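Local coordinates for Lin0012 protein (Listeria innocua, PDB 3K17) that probably phosphorylates phosphomevalonate with ATP, a step of the mevalonate pathway to isopentenyl diphosphate, as a kinase of the GHMP family, at residues A18-V23 / A310-G315; I31-N36 / G170-Y175; E181-R186 / E198-L203; M255-Q260 / Y271-E276. One frame throughout, in Å; residues are numbered along the deposited sequence.

Overall arrangement
Three of the four contacts lie close together where the N-terminal strands meet the C-terminal helices and small sheet, while interaction 3 stands apart, its centre about 23 to 28 Å from the others. Interaction 1 joins segments 287 residues apart, the widest separation of the four, and the other three are nested inside it, following along the chain as 2, 3 and 4. The centres of 1 and 2 are about 13 Å apart, joined by strands 7-18 and 29-35; those of 1 and 4 about 11 Å, Ala-18 packing on Met-255. Ile-31 packs on Ile-258, so 1, 2 and 4 form one continuous buried junction between N-terminal sheet and C-terminal helices. Tyr-175 and Leu-203 tie interaction 3 to interaction 2.

Interaction 1. Residues A18-V23 / A310-G315; sequences AGEYAV and AGKSSG
The aliphatic part of Glu-20 lies against Gly-315 O, and its carboxylate meets the ammonium of Lys-312 from the opposite direction. Lys-312 NZ stands 2.7 Å from Glu-20 OE1 in a salt bridge, and is as close to OE2; both oxygens offer their syn lone pairs. Glu-20 OE2 has a second donor, Gly-315 N, at 2.7 Å with an N-H...O angle of 166°, received on the anti lone pair, which should help to fix the rotation of the carboxylate. The lysine chain bends twice, at chi3 (-73°) and chi4 (-78°), which also lets NZ donate to Ser-313 O at 2.9 Å. Val-17 O is a further acceptor; with four acceptors around three protons, some of the ammonium's bonds must be shared. A water bridges Ser-313 OG and Gly-315 O and makes at most a weak bond to Glu-20 OE2. The contact thus joins the loop after strand 7-18 to the glycine- and serine-rich end of strand 310-313, in the C-terminal GHMP kinase family region, tying the N- and C-terminal parts together. Ser-314 OG bonds to Tyr-16 O of strand 7-18, while helices 241-264 and 267-288 pack against Ala-18, and the latter also touches Lys-312.

Interaction 2. Residues I31-N36 / G170-Y175; sequences ILTAVN and GGWIAY
The indole of Trp-172 carries Thr-33 on one face: Thr-33 CB lies 3.6 Å from the centroid of the six-membered ring and only 11° off its normal, a CH-pi contact, while Thr-33 OG1 sits over the same face nearer the rim, 3.3 Å from Trp-172 CE2. The two side chains run side by side in the same direction as cross-strand neighbours of a non-hydrogen-bonded antiparallel pair. With OG1 anti to the backbone N (chi1 179°), the hydroxyl of Thr-33 can donate to Ala-34 O, 3.0 Å away, rather than to the indole. Trp-172 NE1 instead bonds to Thr-351 OG1, and Phe-215 meets the indole edge-to-face. The backbone fixes the register. Leu-32 and Ile-173 form the hydrogen-bonded pair, and Ala-34 N reaches Gly-171 O at 2.9 Å just before the strand proper begins. On the sheet face of Leu-32 and Ile-173, Leu-32 CD1 touches Tyr-175 CB at 3.9 Å, with helix 162-169 packed beyond; on the face of Thr-33 and Trp-172, Ile-31 CD1 meets Ala-174 CB, also at 3.9 Å. Strands 31-35 and 172-175 run at 146°, with axes 4.7 Å apart at closest approach: the spacing and twist of neighbouring antiparallel strands. This is an antiparallel ladder buried within the mixed sheet, consistent with the N-terminal domain of GHMP kinases, with strand 29-35 between strands 7-18 and 172-176.

Interaction 3. Residues E181-R186 / E198-L203; sequences EWVKHR and EPWPML
A helical turn, 181-186, faces an irregular segment that leaves a helix at Glu-198 and folds into a type II beta turn from Trp-200 to Leu-203, with Trp-182 and Pro-201 7.9 Å apart at their CA atoms. Trp-182 contributes the largest share of the buried surface, 99 of 249 Å². A chi1 of -177° turns its CG to the far side of the CA-CB bond from its own N, which swings the indole off the helix and toward the turn. Pro-201 lies across one face: Pro-201 CD is 3.5 Å from the centroid of the six-membered ring, 7° off the normal, a CH-pi contact. Arg-186 NE lies over the opposite face, toward its rim. Glu-198 CG comes to the edge of the indole instead, near its plane, 3.9 Å from Trp-182 CH2. The second indole, that of Trp-200, meets the first at an oblique 54°, with Trp-182 CZ3 3.7 Å from Trp-200 CD1. Over a face of Trp-200, toward its rim, stands Val-183 CG2, 4.2 Å from Trp-200 CE3. Trp-200 NE1 bonds to Phe-195 O, and Lys-146 makes a cation-pi contact with the ring. No hydrogen bond crosses between the segments. Trp-182, Trp-200 and Pro-201 pack together, so that the type II turn leading into strand 204-208 sits against helix 180-187.

Interaction 4. Residues M255-Q260 / Y271-E276; sequences MKQIIQ and YSSIKE
Ser-273, the first residue of 271-276 to meet the other helix closely, points at Ile-258: Ser-273 CB lies 4.0 Å from Ile-258 CB, and the two CA atoms, 5.8 Å apart, are the nearest across the contact. The small side chain at Ser-273 is consistent with this closeness. With OG anti to the carbonyl carbon (chi1 -61°), the hydroxyl lies beside Gln-257, Ser-273 OG being 3.7 Å from Gln-257 CB. Its hydrogen bond goes back along its own helix to Leu-269 O, so a buried hydroxyl is satisfied without a partner on the facing helix. Ile-274 follows. Its CA-CB bond is directed away from the other helix, yet the chain curls back so that Ile-274 CD1 touches Ile-258 CD1 at 3.8 Å. Ile-258 brings its own methyl there because its CG1 branch trails away from the backbone N, at a chi1 of -164°. One turn after Ser-273, the extended side chain of Glu-276 crosses that of Gln-257 at about a right angle; Glu-276 OE1 makes a salt bridge to Arg-250, which would probably keep it charged. The axes of these short segments pass 9.2 Å apart at 153°, so the helices are nearly antiparallel. Helices 241-264 and 267-288, joined by a short connection, therefore form an antiparallel helical hairpin, whose Ile-274 and Ile-258 lie against strands 310-313 and 7-18 respectively.

Interaction 1. Residues A18-V23 / A310-G315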
loop_
_atom_site.group_PDB
_atom_site.type_symbol
_atom_site.label_atom_id
_atom_site.label_comp_id
_atom_site.label_asym_id
_atom_site.label_seq_id
_atom_site.Cartn_x
_atom_site.Cartn_y
_atom_site.Cartn_z
ATOM N N ALA A 18 -26.435 -18.150 -32.867
ATOM C CA ALA A 18 -26.866 -19.340 -32.145
ATOM C C ALA A 18 -25.687 -19.989 -31.420
ATOM O O ALA A 18 -24.543 -19.833 -31.827
ATOM C CB ALA A 18 -27.481 -20.344 -33.125
ATOM N N GLY A 19 -25.975 -20.709 -30.345
ATOM C CA GLY A 19 -24.925 -21.395 -29.610
ATOM C C GLY A 19 -24.269 -20.629 -28.476
ATOM O O GLY A 19 -23.298 -21.115 -27.890
ATOM N N GLU A 20 -24.789 -19.446 -28.154
ATOM C CA GLU A 20 -24.217 -18.639 -27.077
ATOM C C GLU A 20 -24.242 -19.360 -25.733
ATOM O O GLU A 20 -25.151 -20.146 -25.451
ATOM C CB GLU A 20 -24.959 -17.308 -26.931
ATOM C CG GLU A 20 -24.992 -16.463 -28.183
ATOM C CD GLU A 20 -26.360 -16.476 -28.846
ATOM O OE1 GLU A 20 -26.879 -17.579 -29.108
ATOM O OE2 GLU A 20 -26.908 -15.385 -29.106
ATOM N N TYR A 21 -23.242 -19.049 -24.910
ATOM C CA TYR A 21 -23.053 -19.618 -23.581
ATOM C C TYR A 21 -22.417 -20.991 -23.663
ATOM O O TYR A 21 -21.369 -21.224 -23.066
ATOM C CB TYR A 21 -24.379 -19.664 -22.812
ATOM C CG TYR A 21 -24.749 -18.317 -22.224
ATOM C CD1 TYR A 21 -24.103 -17.832 -21.082
ATOM C CD2 TYR A 21 -25.705 -17.501 -22.833
ATOM C CE1 TYR A 21 -24.394 -16.572 -20.566
ATOM C CE2 TYR A 21 -26.006 -16.236 -22.324
ATOM C CZ TYR A 21 -25.345 -15.778 -21.192
ATOM O OH TYR A 21 -25.626 -14.524 -20.687
ATOM N N ALA A 22 -23.029 -21.892 -24.424
ATOM C CA ALA A 22 -22.483 -23.234 -24.575
ATOM C C ALA A 22 -21.137 -23.143 -25.288
ATOM O O ALA A 22 -20.213 -23.918 -25.021
ATOM C CB ALA A 22 -23.446 -24.102 -25.383
ATOM N N VAL A 23 -21.029 -22.175 -26.189
ATOM C CA VAL A 23 -19.819 -21.991 -26.967
ATOM C C VAL A 23 -18.560 -21.771 -26.125
ATOM O O VAL A 23 -17.454 -21.986 -26.612
ATOM C CB VAL A 23 -19.990 -20.830 -27.988
ATOM C CG1 VAL A 23 -20.022 -19.482 -27.273
ATOM C CG2 VAL A 23 -18.882 -20.884 -29.017
ATOM N N ALA A 310 -38.427 -16.201 -36.997
ATOM C CA ALA A 310 -37.899 -16.578 -35.691
ATOM C C ALA A 310 -36.938 -15.488 -35.213
ATOM O O ALA A 310 -36.376 -14.746 -36.020
ATOM C CB ALA A 310 -37.182 -17.919 -35.777
ATOM N N GLY A 311 -36.760 -15.390 -33.903
ATOM C CA GLY A 311 -35.883 -14.373 -33.359
ATOM C C GLY A 311 -35.358 -14.751 -31.994
ATOM O O GLY A 311 -35.839 -15.707 -31.385
ATOM N N LYS A 312 -34.375 -13.999 -31.503
ATOM C CA LYS A 312 -33.787 -14.294 -30.201
ATOM C C LYS A 312 -32.755 -13.248 -29.818
ATOM O O LYS A 312 -32.394 -12.391 -30.620
ATOM C CB LYS A 312 -33.105 -15.672 -30.231
ATOM C CG LYS A 312 -32.045 -15.815 -31.323
ATOM C CD LYS A 312 -31.326 -17.171 -31.281
ATOM C CE LYS A 312 -30.352 -17.296 -30.107
ATOM N NZ LYS A 312 -29.054 -16.578 -30.330
ATOM N N SER A 313 -32.280 -13.326 -28.583
ATOM C CA SER A 313 -31.262 -12.401 -28.130
ATOM C C SER A 313 -29.975 -12.839 -28.817
ATOM O O SER A 313 -29.837 -14.001 -29.218
ATOM C CB SER A 313 -31.104 -12.478 -26.611
ATOM O OG SER A 313 -30.914 -13.821 -26.189
ATOM N N SER A 314 -29.046 -11.905 -28.973
ATOM C CA SER A 314 -27.769 -12.204 -29.601
ATOM C C SER A 314 -26.655 -11.952 -28.595
ATOM O O SER A 314 -26.435 -10.822 -28.153
ATOM C CB SER A 314 -27.553 -11.333 -30.844
ATOM O OG SER A 314 -26.232 -11.504 -31.338
ATOM N N GLY A 315 -25.951 -13.016 -28.237
ATOM C CA GLY A 315 -24.873 -12.889 -27.279
ATOM C C GLY A 315 -25.295 -13.255 -25.870
ATOM O O GLY A 315 -25.980 -14.257 -25.638
HETATM O O HOH W 1 -28.423 -14.814 -26.786
#

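Interaction 2. Residues I31-N36 / G170-Y175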
loop_
_atom_site.group_PDB
_atom_site.type_symbol
_atom_site.label_atom_id
_atom_site.label_comp_id
_atom_site.label_asym_id
_atom_site.label_seq_id
_atom_site.Cartn_x
_atom_site.Cartn_y
_atom_site.Cartn_z
ATOM N N ILE A 31 -22.745 -20.092 -34.241
ATOM C CA ILE A 31 -22.866 -19.469 -35.545
ATOM C C ILE A 31 -22.771 -17.959 -35.294
ATOM O O ILE A 31 -23.348 -17.460 -34.336
ATOM C CB ILE A 31 -24.240 -19.749 -36.183
ATOM C CG1 ILE A 31 -24.446 -21.260 -36.363
ATOM C CG2 ILE A 31 -24.347 -19.006 -37.522
ATOM C CD1 ILE A 31 -23.429 -21.912 -37.281
ATOM N N LEU A 32 -22.030 -17.244 -36.135
ATOM C CA LEU A 32 -21.923 -15.795 -35.979
ATOM C C LEU A 32 -21.859 -15.123 -37.326
ATOM O O LEU A 32 -21.460 -15.732 -38.319
ATOM C CB LEU A 32 -20.656 -15.386 -35.215
ATOM C CG LEU A 32 -20.391 -15.834 -33.778
ATOM C CD1 LEU A 32 -19.343 -16.940 -33.783
ATOM C CD2 LEU A 32 -19.882 -14.625 -32.964
ATOM N N THR A 33 -22.269 -13.864 -37.358
ATOM C CA THR A 33 -22.172 -13.092 -38.572
ATOM C C THR A 33 -21.514 -11.769 -38.211
ATOM O O THR A 33 -21.740 -11.229 -37.123
ATOM C CB THR A 33 -23.546 -12.796 -39.221
ATOM O OG1 THR A 33 -23.336 -12.000 -40.397
ATOM C CG2 THR A 33 -24.448 -12.012 -38.274
ATOM N N ALA A 34 -20.676 -11.269 -39.108
ATOM C CA ALA A 34 -20.038 -9.981 -38.897
ATOM C C ALA A 34 -21.083 -8.978 -39.385
ATOM O O ALA A 34 -21.961 -9.337 -40.180
ATOM C CB ALA A 34 -18.761 -9.884 -39.721
ATOM N N VAL A 35 -21.012 -7.735 -38.917
ATOM C CA VAL A 35 -21.991 -6.732 -39.330
ATOM C C VAL A 35 -21.345 -5.561 -40.061
ATOM O O VAL A 35 -20.141 -5.324 -39.952
ATOM C CB VAL A 35 -22.802 -6.188 -38.113
ATOM C CG1 VAL A 35 -23.378 -7.346 -37.304
ATOM C CG2 VAL A 35 -21.912 -5.339 -37.233
ATOM N N ASN A 36 -22.172 -4.828 -40.799
ATOM C CA ASN A 36 -21.736 -3.679 -41.572
ATOM C C ASN A 36 -21.474 -2.412 -40.736
ATOM O O ASN A 36 -21.829 -1.303 -41.143
ATOM C CB ASN A 36 -22.781 -3.391 -42.657
ATOM C CG ASN A 36 -24.170 -3.176 -42.085
ATOM O OD1 ASN A 36 -24.643 -3.954 -41.253
ATOM N ND2 ASN A 36 -24.835 -2.121 -42.531
ATOM N N GLY A 170 -14.940 -12.175 -40.963
ATOM C CA GLY A 170 -16.017 -11.509 -41.676
ATOM C C GLY A 170 -17.069 -12.529 -42.096
ATOM O O GLY A 170 -16.994 -13.702 -41.724
ATOM N N GLY A 171 -18.059 -12.081 -42.860
ATOM C CA GLY A 171 -19.114 -12.971 -43.313
ATOM C C GLY A 171 -19.808 -13.753 -42.215
ATOM O O GLY A 171 -19.906 -13.297 -41.071
ATOM N N TRP A 172 -20.300 -14.936 -42.579
ATOM C CA TRP A 172 -20.989 -15.828 -41.662
ATOM C C TRP A 172 -20.087 -17.020 -41.372
ATOM O O TRP A 172 -19.483 -17.579 -42.294
ATOM C CB TRP A 172 -22.296 -16.339 -42.290
ATOM C CG TRP A 172 -23.356 -15.289 -42.483
ATOM C CD1 TRP A 172 -23.336 -14.249 -43.370
ATOM C CD2 TRP A 172 -24.567 -15.150 -41.729
ATOM N NE1 TRP A 172 -24.454 -13.468 -43.209
ATOM C CE2 TRP A 172 -25.227 -13.997 -42.208
ATOM C CE3 TRP A 172 -25.155 -15.886 -40.690
ATOM C CZ2 TRP A 172 -26.447 -13.559 -41.680
ATOM C CZ3 TRP A 172 -26.371 -15.450 -40.164
ATOM C CH2 TRP A 172 -27.002 -14.295 -40.662
ATOM N N ILE A 173 -20.004 -17.421 -40.106
ATOM C CA ILE A 173 -19.161 -18.556 -39.748
ATOM C C ILE A 173 -19.745 -19.483 -38.694
ATOM O O ILE A 173 -20.622 -19.109 -37.906
ATOM C CB ILE A 173 -17.783 -18.113 -39.189
ATOM C CG1 ILE A 173 -17.984 -17.317 -37.894
ATOM C CG2 ILE A 173 -17.029 -17.287 -40.221
ATOM C CD1 ILE A 173 -16.707 -17.096 -37.079
ATOM N N ALA A 174 -19.228 -20.706 -38.699
ATOM C CA ALA A 174 -19.567 -21.704 -37.713
ATOM C C ALA A 174 -18.245 -21.740 -36.950
ATOM O O ALA A 174 -17.207 -22.111 -37.507
ATOM C CB ALA A 174 -19.841 -23.042 -38.367
ATOM N N TYR A 175 -18.271 -21.322 -35.690
ATOM C CA TYR A 175 -17.056 -21.297 -34.880
ATOM C C TYR A 175 -17.047 -22.403 -33.838
ATOM O O TYR A 175 -17.993 -22.536 -33.058
ATOM C CB TYR A 175 -16.932 -19.951 -34.161
ATOM C CG TYR A 175 -15.765 -19.901 -33.201
ATOM C CD1 TYR A 175 -14.460 -19.803 -33.671
ATOM C CD2 TYR A 175 -15.964 -19.991 -31.819
ATOM C CE1 TYR A 175 -13.374 -19.797 -32.794
ATOM C CE2 TYR A 175 -14.881 -19.987 -30.935
ATOM C CZ TYR A 175 -13.589 -19.889 -31.429
ATOM O OH TYR A 175 -12.513 -19.882 -30.566
#

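Interaction 3. Residues E181-R186 / E198-L203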
loop_
_atom_site.group_PDB
_atom_site.type_symbol
_atom_site.label_atom_id
_atom_site.label_comp_id
_atom_site.label_asym_id
_atom_site.label_seq_id
_atom_site.Cartn_x
_atom_site.Cartn_y
_atom_site.Cartn_z
ATOM N N GLU A 181 -8.565 -25.302 -21.843
ATOM C CA GLU A 181 -7.652 -25.774 -20.814
ATOM C C GLU A 181 -6.279 -26.073 -21.420
ATOM O O GLU A 181 -5.241 -25.810 -20.807
ATOM C CB GLU A 181 -8.229 -27.030 -20.164
ATOM C CG GLU A 181 -7.846 -27.207 -18.715
ATOM C CD GLU A 181 -8.398 -28.490 -18.124
ATOM O OE1 GLU A 181 -8.061 -29.579 -18.643
ATOM O OE2 GLU A 181 -9.169 -28.409 -17.142
ATOM N N TRP A 182 -6.288 -26.621 -22.629
ATOM C CA TRP A 182 -5.058 -26.953 -23.335
ATOM C C TRP A 182 -4.224 -25.684 -23.522
ATOM O O TRP A 182 -3.018 -25.686 -23.313
ATOM C CB TRP A 182 -5.403 -27.556 -24.697
ATOM C CG TRP A 182 -4.231 -28.014 -25.501
ATOM C CD1 TRP A 182 -3.645 -29.251 -25.472
ATOM C CD2 TRP A 182 -3.522 -27.258 -26.486
ATOM N NE1 TRP A 182 -2.616 -29.310 -26.386
ATOM C CE2 TRP A 182 -2.520 -28.100 -27.021
ATOM C CE3 TRP A 182 -3.635 -25.947 -26.973
ATOM C CZ2 TRP A 182 -1.641 -27.674 -28.021
ATOM C CZ3 TRP A 182 -2.763 -25.526 -27.964
ATOM C CH2 TRP A 182 -1.777 -26.388 -28.479
ATOM N N VAL A 183 -4.886 -24.595 -23.907
ATOM C CA VAL A 183 -4.210 -23.322 -24.127
ATOM C C VAL A 183 -3.703 -22.675 -22.846
ATOM O O VAL A 183 -2.523 -22.330 -22.737
ATOM C CB VAL A 183 -5.141 -22.311 -24.835
ATOM C CG1 VAL A 183 -4.502 -20.923 -24.831
ATOM C CG2 VAL A 183 -5.402 -22.758 -26.274
ATOM N N LYS A 184 -4.598 -22.509 -21.880
ATOM C CA LYS A 184 -4.246 -21.872 -20.620
ATOM C C LYS A 184 -3.084 -22.536 -19.896
ATOM O O LYS A 184 -2.205 -21.848 -19.386
ATOM C CB LYS A 184 -5.473 -21.810 -19.708
ATOM C CG LYS A 184 -6.581 -20.910 -20.254
ATOM C CD LYS A 184 -7.866 -21.041 -19.448
ATOM C CE LYS A 184 -9.029 -20.360 -20.150
ATOM N NZ LYS A 184 -10.277 -20.405 -19.337
ATOM N N HIS A 185 -3.074 -23.865 -19.848
ATOM C CA HIS A 185 -1.999 -24.585 -19.170
ATOM C C HIS A 185 -0.659 -24.301 -19.821
ATOM O O HIS A 185 0.332 -24.056 -19.138
ATOM C CB HIS A 185 -2.254 -26.093 -19.199
ATOM C CG HIS A 185 -3.430 -26.526 -18.382
ATOM N ND1 HIS A 185 -3.891 -27.826 -18.373
ATOM C CD2 HIS A 185 -4.238 -25.836 -17.543
ATOM C CE1 HIS A 185 -4.931 -27.917 -17.563
ATOM N NE2 HIS A 185 -5.163 -26.724 -17.047
ATOM N N ARG A 186 -0.641 -24.329 -21.148
ATOM C CA ARG A 186 0.580 -24.100 -21.907
ATOM C C ARG A 186 1.079 -22.657 -21.905
ATOM O O ARG A 186 2.232 -22.393 -22.241
ATOM C CB ARG A 186 0.384 -24.620 -23.333
ATOM C CG ARG A 186 0.360 -26.147 -23.364
ATOM C CD ARG A 186 -0.350 -26.725 -24.575
ATOM N NE ARG A 186 -0.881 -28.047 -24.252
ATOM C CZ ARG A 186 -0.126 -29.090 -23.940
ATOM N NH1 ARG A 186 1.192 -28.965 -23.921
ATOM N NH2 ARG A 186 -0.682 -30.250 -23.622
ATOM N N GLU A 198 1.833 -24.674 -33.619
ATOM C CA GLU A 198 1.103 -25.847 -33.169
ATOM C C GLU A 198 -0.395 -25.769 -33.468
ATOM O O GLU A 198 -1.055 -24.770 -33.167
ATOM C CB GLU A 198 1.310 -26.036 -31.664
ATOM C CG GLU A 198 0.860 -27.384 -31.119
ATOM C CD GLU A 198 1.807 -28.514 -31.494
ATOM O OE1 GLU A 198 2.846 -28.235 -32.130
ATOM O OE2 GLU A 198 1.512 -29.678 -31.142
ATOM N N PRO A 199 -0.951 -26.815 -34.095
ATOM C CA PRO A 199 -2.390 -26.753 -34.368
ATOM C C PRO A 199 -3.134 -26.829 -33.030
ATOM O O PRO A 199 -2.791 -27.634 -32.164
ATOM C CB PRO A 199 -2.630 -27.979 -35.259
ATOM C CG PRO A 199 -1.528 -28.928 -34.858
ATOM C CD PRO A 199 -0.339 -28.008 -34.709
ATOM N N TRP A 200 -4.134 -25.977 -32.851
ATOM C CA TRP A 200 -4.891 -25.970 -31.604
ATOM C C TRP A 200 -6.012 -26.999 -31.628
ATOM O O TRP A 200 -6.890 -26.943 -32.481
ATOM C CB TRP A 200 -5.485 -24.581 -31.362
ATOM C CG TRP A 200 -4.469 -23.528 -31.029
ATOM C CD1 TRP A 200 -3.106 -23.630 -31.128
ATOM C CD2 TRP A 200 -4.740 -22.206 -30.561
ATOM N NE1 TRP A 200 -2.514 -22.447 -30.750
ATOM C CE2 TRP A 200 -3.495 -21.556 -30.397
ATOM C CE3 TRP A 200 -5.918 -21.502 -30.264
ATOM C CZ2 TRP A 200 -3.392 -20.234 -29.949
ATOM C CZ3 TRP A 200 -5.816 -20.183 -29.819
ATOM C CH2 TRP A 200 -4.562 -19.566 -29.667
ATOM N N PRO A 201 -6.009 -27.944 -30.679
ATOM C CA PRO A 201 -7.085 -28.937 -30.695
ATOM C C PRO A 201 -8.498 -28.369 -30.633
ATOM O O PRO A 201 -8.760 -27.378 -29.941
ATOM C CB PRO A 201 -6.757 -29.839 -29.497
ATOM C CG PRO A 201 -5.789 -29.032 -28.668
ATOM C CD PRO A 201 -4.988 -28.286 -29.674
HETATM N N MSE A 202 -9.388 -29.011 -31.390
HETATM C CA MSE A 202 -10.807 -28.668 -31.469
HETATM C C MSE A 202 -11.179 -27.407 -32.228
HETATM O O MSE A 202 -12.336 -27.230 -32.612
HETATM C CB MSE A 202 -11.391 -28.590 -30.070
HETATM C CG MSE A 202 -11.406 -29.917 -29.366
HETATM SE SE MSE A 202 -11.950 -29.731 -27.548
HETATM C CE MSE A 202 -10.704 -30.977 -26.750
ATOM N N LEU A 203 -10.207 -26.534 -32.451
ATOM C CA LEU A 203 -10.475 -25.290 -33.147
ATOM C C LEU A 203 -10.902 -25.479 -34.597
ATOM O O LEU A 203 -10.267 -26.204 -35.354
ATOM C CB LEU A 203 -9.236 -24.394 -33.120
ATOM C CG LEU A 203 -9.382 -23.076 -33.880
ATOM C CD1 LEU A 203 -10.390 -22.189 -33.159
ATOM C CD2 LEU A 203 -8.022 -22.380 -33.985
#

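Interaction 4. Residues M255-Q260 / Y271-E276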
loop_
_atom_site.group_PDB
_atom_site.type_symbol
_atom_site.label_atom_id
_atom_site.label_comp_id
_atom_site.label_asym_id
_atom_site.label_seq_id
_atom_site.Cartn_x
_atom_site.Cartn_y
_atom_site.Cartn_z
HETATM N N MSE A 255 -27.354 -27.022 -32.693
HETATM C CA MSE A 255 -26.268 -26.514 -33.533
HETATM C C MSE A 255 -26.085 -27.388 -34.766
HETATM O O MSE A 255 -25.888 -26.890 -35.876
HETATM C CB MSE A 255 -24.957 -26.462 -32.747
HETATM C CG MSE A 255 -24.908 -25.367 -31.701
HETATM SE SE MSE A 255 -25.352 -23.633 -32.449
HETATM C CE MSE A 255 -27.081 -23.435 -31.620
ATOM N N LYS A 256 -26.141 -28.698 -34.560
ATOM C CA LYS A 256 -26.000 -29.646 -35.656
ATOM C C LYS A 256 -27.079 -29.352 -36.697
ATOM O O LYS A 256 -26.800 -29.299 -37.896
ATOM C CB LYS A 256 -26.143 -31.075 -35.124
ATOM C CG LYS A 256 -25.826 -32.164 -36.137
ATOM C CD LYS A 256 -25.759 -33.533 -35.468
ATOM C CE LYS A 256 -24.643 -33.586 -34.419
ATOM N NZ LYS A 256 -23.294 -33.311 -35.002
ATOM N N GLN A 257 -28.306 -29.142 -36.223
ATOM C CA GLN A 257 -29.442 -28.838 -37.091
ATOM C C GLN A 257 -29.258 -27.539 -37.865
ATOM O O GLN A 257 -29.391 -27.497 -39.093
ATOM C CB GLN A 257 -30.721 -28.728 -36.261
ATOM C CG GLN A 257 -31.295 -30.049 -35.779
ATOM C CD GLN A 257 -32.395 -29.850 -34.749
ATOM O OE1 GLN A 257 -33.271 -28.996 -34.915
ATOM N NE2 GLN A 257 -32.358 -30.638 -33.682
ATOM N N ILE A 258 -28.948 -26.470 -37.141
ATOM C CA ILE A 258 -28.777 -25.177 -37.777
ATOM C C ILE A 258 -27.640 -25.206 -38.800
ATOM O O ILE A 258 -27.731 -24.575 -39.851
ATOM C CB ILE A 258 -28.558 -24.061 -36.707
ATOM C CG1 ILE A 258 -28.771 -22.686 -37.339
ATOM C CG2 ILE A 258 -27.159 -24.162 -36.109
ATOM C CD1 ILE A 258 -28.946 -21.565 -36.322
ATOM N N ILE A 259 -26.570 -25.945 -38.510
ATOM C CA ILE A 259 -25.469 -26.036 -39.468
ATOM C C ILE A 259 -25.988 -26.736 -40.732
ATOM O O ILE A 259 -25.637 -26.367 -41.852
ATOM C CB ILE A 259 -24.261 -26.817 -38.885
ATOM C CG1 ILE A 259 -23.536 -25.944 -37.852
ATOM C CG2 ILE A 259 -23.287 -27.203 -40.004
ATOM C CD1 ILE A 259 -22.341 -26.603 -37.216
ATOM N N GLN A 260 -26.831 -27.744 -40.535
ATOM C CA GLN A 260 -27.430 -28.471 -41.653
ATOM C C GLN A 260 -28.261 -27.466 -42.451
ATOM O O GLN A 260 -28.163 -27.389 -43.676
ATOM C CB GLN A 260 -28.338 -29.579 -41.122
ATOM C CG GLN A 260 -29.044 -30.407 -42.196
ATOM C CD GLN A 260 -30.016 -31.397 -41.589
ATOM O OE1 GLN A 260 -29.679 -32.109 -40.643
ATOM N NE2 GLN A 260 -31.228 -31.452 -42.131
ATOM N N TYR A 271 -35.615 -21.557 -39.060
ATOM C CA TYR A 271 -36.606 -20.967 -38.159
ATOM C C TYR A 271 -36.838 -21.798 -36.903
ATOM O O TYR A 271 -36.790 -21.281 -35.786
ATOM C CB TYR A 271 -37.952 -20.771 -38.872
ATOM C CG TYR A 271 -37.891 -19.892 -40.102
ATOM C CD1 TYR A 271 -37.257 -18.649 -40.069
ATOM C CD2 TYR A 271 -38.470 -20.305 -41.301
ATOM C CE1 TYR A 271 -37.199 -17.836 -41.208
ATOM C CE2 TYR A 271 -38.419 -19.507 -42.444
ATOM C CZ TYR A 271 -37.782 -18.276 -42.392
ATOM O OH TYR A 271 -37.719 -17.498 -43.524
ATOM N N SER A 272 -37.099 -23.087 -37.082
ATOM C CA SER A 272 -37.343 -23.958 -35.944
ATOM C C SER A 272 -36.122 -24.070 -35.036
ATOM O O SER A 272 -36.263 -24.159 -33.824
ATOM C CB SER A 272 -37.785 -25.347 -36.422
ATOM O OG SER A 272 -36.897 -25.861 -37.396
ATOM N N SER A 273 -34.925 -24.058 -35.615
ATOM C CA SER A 273 -33.703 -24.153 -34.818
ATOM C C SER A 273 -33.534 -22.915 -33.942
ATOM O O SER A 273 -33.149 -23.009 -32.774
ATOM C CB SER A 273 -32.478 -24.298 -35.724
ATOM O OG SER A 273 -32.553 -25.475 -36.500
ATOM N N ILE A 274 -33.814 -21.750 -34.511
ATOM C CA ILE A 274 -33.703 -20.504 -33.763
ATOM C C ILE A 274 -34.712 -20.503 -32.608
ATOM O O ILE A 274 -34.380 -20.130 -31.478
ATOM C CB ILE A 274 -33.947 -19.293 -34.686
ATOM C CG1 ILE A 274 -32.810 -19.184 -35.710
ATOM C CG2 ILE A 274 -34.046 -18.016 -33.870
ATOM C CD1 ILE A 274 -31.432 -18.967 -35.095
ATOM N N LYS A 275 -35.939 -20.942 -32.887
ATOM C CA LYS A 275 -36.969 -20.985 -31.855
ATOM C C LYS A 275 -36.513 -21.881 -30.716
ATOM O O LYS A 275 -36.666 -21.536 -29.541
ATOM C CB LYS A 275 -38.289 -21.522 -32.415
ATOM C CG LYS A 275 -38.881 -20.725 -33.561
ATOM C CD LYS A 275 -40.278 -21.256 -33.891
ATOM C CE LYS A 275 -40.707 -20.892 -35.299
ATOM N NZ LYS A 275 -40.691 -19.427 -35.512
ATOM N N GLU A 276 -35.946 -23.033 -31.063
ATOM C CA GLU A 276 -35.466 -23.967 -30.052
ATOM C C GLU A 276 -34.292 -23.382 -29.272
ATOM O O GLU A 276 -34.228 -23.514 -28.046
ATOM C CB GLU A 276 -35.042 -25.291 -30.694
ATOM C CG GLU A 276 -36.161 -26.035 -31.408
ATOM C CD GLU A 276 -35.738 -27.429 -31.827
ATOM O OE1 GLU A 276 -35.429 -28.239 -30.932
ATOM O OE2 GLU A 276 -35.708 -27.716 -33.042
#